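Putative fluoride ion transporter CrcB (Bordetella pertussis, PDB 5NKQ) forms a dual-topology, double-barrelled channel that carries fluoride ions, but not chloride, across the bacterial inner membrane and so lowers their toxic concentration in the cell. Local coordinates at residues W35-L44 with A103-S112. Numbering follows the deposited sequence.
Sequences WPWGTLTANL and AYAGASLAGS. With F (fluoride ion), chain J; F (fluoride ion), chain M.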
loop_
_atom_site.group_PDB
_atom_site.type_symbol
_atom_site.label_atom_id
_atom_site.label_comp_id
_atom_site.label_asym_id
_atom_site.label_seq_id
_atom_site.Cartn_x
_atom_site.Cartn_y
_atom_site.Cartn_z
ATOM N N TRP A 35 -1.274 -13.353 -12.718
ATOM C CA TRP A 35 -0.440 -12.386 -12.019
ATOM C C TRP A 35 -1.138 -11.030 -12.029
ATOM O O TRP A 35 -1.602 -10.582 -13.093
ATOM C CB TRP A 35 0.941 -12.286 -12.672
ATOM C CG TRP A 35 1.966 -11.579 -11.838
ATOM C CD1 TRP A 35 2.264 -10.249 -11.857
ATOM C CD2 TRP A 35 2.836 -12.172 -10.867
ATOM N NE1 TRP A 35 3.264 -9.975 -10.956
ATOM C CE2 TRP A 35 3.633 -11.139 -10.336
ATOM C CE3 TRP A 35 3.019 -13.475 -10.394
ATOM C CZ2 TRP A 35 4.597 -11.368 -9.356
ATOM C CZ3 TRP A 35 3.975 -13.700 -9.422
ATOM C CH2 TRP A 35 4.751 -12.652 -8.913
ATOM N N PRO A 36 -1.242 -10.360 -10.878
ATOM C CA PRO A 36 -1.885 -9.029 -10.824
ATOM C C PRO A 36 -0.950 -7.925 -11.308
ATOM O O PRO A 36 -0.433 -7.106 -10.539
ATOM C CB PRO A 36 -2.243 -8.891 -9.337
ATOM C CG PRO A 36 -1.992 -10.246 -8.710
ATOM C CD PRO A 36 -0.925 -10.867 -9.535
ATOM N N TRP A 37 -0.725 -7.890 -12.624
ATOM C CA TRP A 37 0.191 -6.905 -13.190
ATOM C C TRP A 37 -0.328 -5.481 -13.024
ATOM O O TRP A 37 0.469 -4.538 -12.965
ATOM C CB TRP A 37 0.445 -7.204 -14.668
ATOM C CG TRP A 37 1.271 -8.435 -14.905
ATOM C CD1 TRP A 37 0.838 -9.629 -15.402
ATOM C CD2 TRP A 37 2.673 -8.591 -14.648
ATOM N NE1 TRP A 37 1.882 -10.520 -15.474
ATOM C CE2 TRP A 37 3.020 -9.907 -15.017
ATOM C CE3 TRP A 37 3.667 -7.748 -14.144
ATOM C CZ2 TRP A 37 4.319 -10.399 -14.896
ATOM C CZ3 TRP A 37 4.957 -8.238 -14.026
ATOM C CH2 TRP A 37 5.271 -9.550 -14.400
ATOM N N GLY A 38 -1.648 -5.302 -12.946
ATOM C CA GLY A 38 -2.192 -3.962 -12.787
ATOM C C GLY A 38 -1.920 -3.386 -11.410
ATOM O O GLY A 38 -1.505 -2.230 -11.278
ATOM N N THR A 39 -2.160 -4.181 -10.364
ATOM C CA THR A 39 -1.842 -3.736 -9.011
ATOM C C THR A 39 -0.349 -3.486 -8.855
ATOM O O THR A 39 0.064 -2.496 -8.237
ATOM C CB THR A 39 -2.315 -4.770 -7.987
ATOM O OG1 THR A 39 -3.703 -5.057 -8.197
ATOM C CG2 THR A 39 -2.118 -4.242 -6.570
ATOM N N LEU A 40 0.478 -4.374 -9.411
ATOM C CA LEU A 40 1.923 -4.198 -9.324
ATOM C C LEU A 40 2.372 -2.954 -10.081
ATOM O O LEU A 40 3.232 -2.208 -9.600
ATOM C CB LEU A 40 2.633 -5.441 -9.859
ATOM C CG LEU A 40 4.160 -5.446 -9.756
ATOM C CD1 LEU A 40 4.596 -5.298 -8.306
ATOM C CD2 LEU A 40 4.731 -6.717 -10.366
ATOM N N THR A 41 1.796 -2.712 -11.261
ATOM C CA THR A 41 2.134 -1.506 -12.012
ATOM C C THR A 41 1.774 -0.253 -11.225
ATOM O O THR A 41 2.549 0.710 -11.189
ATOM C CB THR A 41 1.425 -1.510 -13.367
ATOM O OG1 THR A 41 1.874 -2.631 -14.138
ATOM C CG2 THR A 41 1.718 -0.225 -14.133
ATOM N N ALA A 42 0.607 -0.251 -10.576
ATOM C CA ALA A 42 0.198 0.910 -9.792
ATOM C C ALA A 42 1.152 1.157 -8.631
ATOM O O ALA A 42 1.492 2.307 -8.331
ATOM C CB ALA A 42 -1.231 0.722 -9.284
ATOM N N ASN A 43 1.601 0.088 -7.968
ATOM C CA ASN A 43 2.514 0.250 -6.842
ATOM C C ASN A 43 3.914 0.632 -7.310
ATOM O O ASN A 43 4.588 1.442 -6.665
ATOM C CB ASN A 43 2.552 -1.029 -6.006
ATOM C CG ASN A 43 1.305 -1.209 -5.162
ATOM O OD1 ASN A 43 0.631 -0.238 -4.819
ATOM N ND2 ASN A 43 0.995 -2.455 -4.819
ATOM N N LEU A 44 4.367 0.061 -8.428
ATOM C CA LEU A 44 5.693 0.395 -8.942
ATOM C C LEU A 44 5.741 1.833 -9.447
ATOM O O LEU A 44 6.691 2.570 -9.159
ATOM C CB LEU A 44 6.093 -0.579 -10.050
ATOM C CG LEU A 44 6.417 -2.013 -9.629
ATOM C CD1 LEU A 44 6.781 -2.859 -10.838
ATOM C CD2 LEU A 44 7.533 -2.031 -8.600
ATOM N N ALA A 103 7.134 -14.423 -4.412
ATOM C CA ALA A 103 7.642 -13.638 -5.531
ATOM C C ALA A 103 6.830 -12.363 -5.724
ATOM O O ALA A 103 7.385 -11.315 -6.071
ATOM C CB ALA A 103 7.637 -14.477 -6.808
ATOM N N TYR A 104 5.514 -12.431 -5.503
ATOM C CA TYR A 104 4.686 -11.239 -5.647
ATOM C C TYR A 104 4.949 -10.246 -4.523
ATOM O O TYR A 104 4.986 -9.032 -4.756
ATOM C CB TYR A 104 3.207 -11.624 -5.692
ATOM C CG TYR A 104 2.283 -10.446 -5.900
ATOM C CD1 TYR A 104 2.376 -9.661 -7.042
ATOM C CD2 TYR A 104 1.315 -10.122 -4.959
ATOM C CE1 TYR A 104 1.534 -8.584 -7.239
ATOM C CE2 TYR A 104 0.467 -9.048 -5.149
ATOM C CZ TYR A 104 0.581 -8.281 -6.289
ATOM O OH TYR A 104 -0.261 -7.208 -6.481
ATOM N N ALA A 105 5.132 -10.741 -3.298
ATOM C CA ALA A 105 5.493 -9.855 -2.196
ATOM C C ALA A 105 6.892 -9.288 -2.388
ATOM O O ALA A 105 7.134 -8.107 -2.110
ATOM C CB ALA A 105 5.389 -10.601 -0.866
ATOM N N GLY A 106 7.825 -10.111 -2.869
ATOM C CA GLY A 106 9.174 -9.627 -3.107
ATOM C C GLY A 106 9.242 -8.614 -4.234
ATOM O O GLY A 106 9.945 -7.605 -4.130
ATOM N N ALA A 107 8.516 -8.868 -5.326
ATOM C CA ALA A 107 8.498 -7.915 -6.430
ATOM C C ALA A 107 7.795 -6.621 -6.044
ATOM O O ALA A 107 8.155 -5.549 -6.543
ATOM C CB ALA A 107 7.829 -8.537 -7.656
ATOM N N SER A 108 6.797 -6.696 -5.162
ATOM C CA SER A 108 6.113 -5.486 -4.719
ATOM C C SER A 108 6.952 -4.705 -3.715
ATOM O O SER A 108 7.028 -3.474 -3.794
ATOM C CB SER A 108 4.753 -5.840 -4.116
ATOM O OG SER A 108 3.908 -6.446 -5.079
ATOM N N LEU A 109 7.590 -5.397 -2.770
ATOM C CA LEU A 109 8.392 -4.712 -1.762
ATOM C C LEU A 109 9.702 -4.204 -2.355
ATOM O O LEU A 109 9.944 -2.994 -2.411
ATOM C CB LEU A 109 8.658 -5.647 -0.579
ATOM C CG LEU A 109 9.599 -5.118 0.505
ATOM C CD1 LEU A 109 9.085 -3.807 1.080
ATOM C CD2 LEU A 109 9.784 -6.152 1.606
ATOM N N ALA A 110 10.563 -5.123 -2.802
ATOM C CA ALA A 110 11.857 -4.724 -3.346
ATOM C C ALA A 110 11.706 -3.877 -4.602
ATOM O O ALA A 110 12.546 -3.012 -4.871
ATOM C CB ALA A 110 12.710 -5.957 -3.639
ATOM N N GLY A 111 10.648 -4.108 -5.379
ATOM C CA GLY A 111 10.434 -3.305 -6.571
ATOM C C GLY A 111 10.056 -1.873 -6.249
ATOM O O GLY A 111 10.554 -0.935 -6.876
ATOM N N SER A 112 9.170 -1.682 -5.268
ATOM C CA SER A 112 8.742 -0.333 -4.913
ATOM C C SER A 112 9.887 0.472 -4.310
ATOM O O SER A 112 10.044 1.661 -4.614
ATOM C CB SER A 112 7.561 -0.391 -3.946
ATOM O OG SER A 112 7.113 0.909 -3.610
HETATM F F F J . 1.604 -5.054 -5.667
HETATM F F F M . 4.513 1.990 -3.848
#
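The fluoride pathway of this Fluc channel is lined here by segments 37-44 and 103-112 of two transmembrane helices, nearly parallel (short axes at -16°) and with no hydrogen bond directly between them; both reach the same fluoride, Asn43 from one and Ser108 from the other. Asn43 ND2 donates to the chain J fluoride at 2.8 Å, while Ser108 OG lies 2.8 Å from the same ion, although whether its proton goes there or to Tyr104 O is not settled. Tyr104 OH lies 3.0 Å from the chain J fluoride, yet is hydrogen-bonded to Glu88, which also holds Thr39 OG1. Asn43 is kept in place by its OD1, which accepts from the backbone N of Thr81.

At the Trp35 end, Tyr104 presents its ring edge to the face of Trp35 in a T-shaped stack, planes at 89°, with Tyr104 CD1 3.6 Å from Trp35 CZ2. Pro36 CG lies over one face of the tyrosine. Leu40, with CG anti to its N (chi1 -176°), sends CD1 to within 3.5 Å of Ser108 OG. Further along, Leu44 CD2 packs 3.5 Å from the backbone C of Gly111. The second fluoride, chain M, receives a hydrogen bond of 2.8 Å from Ser112 OG.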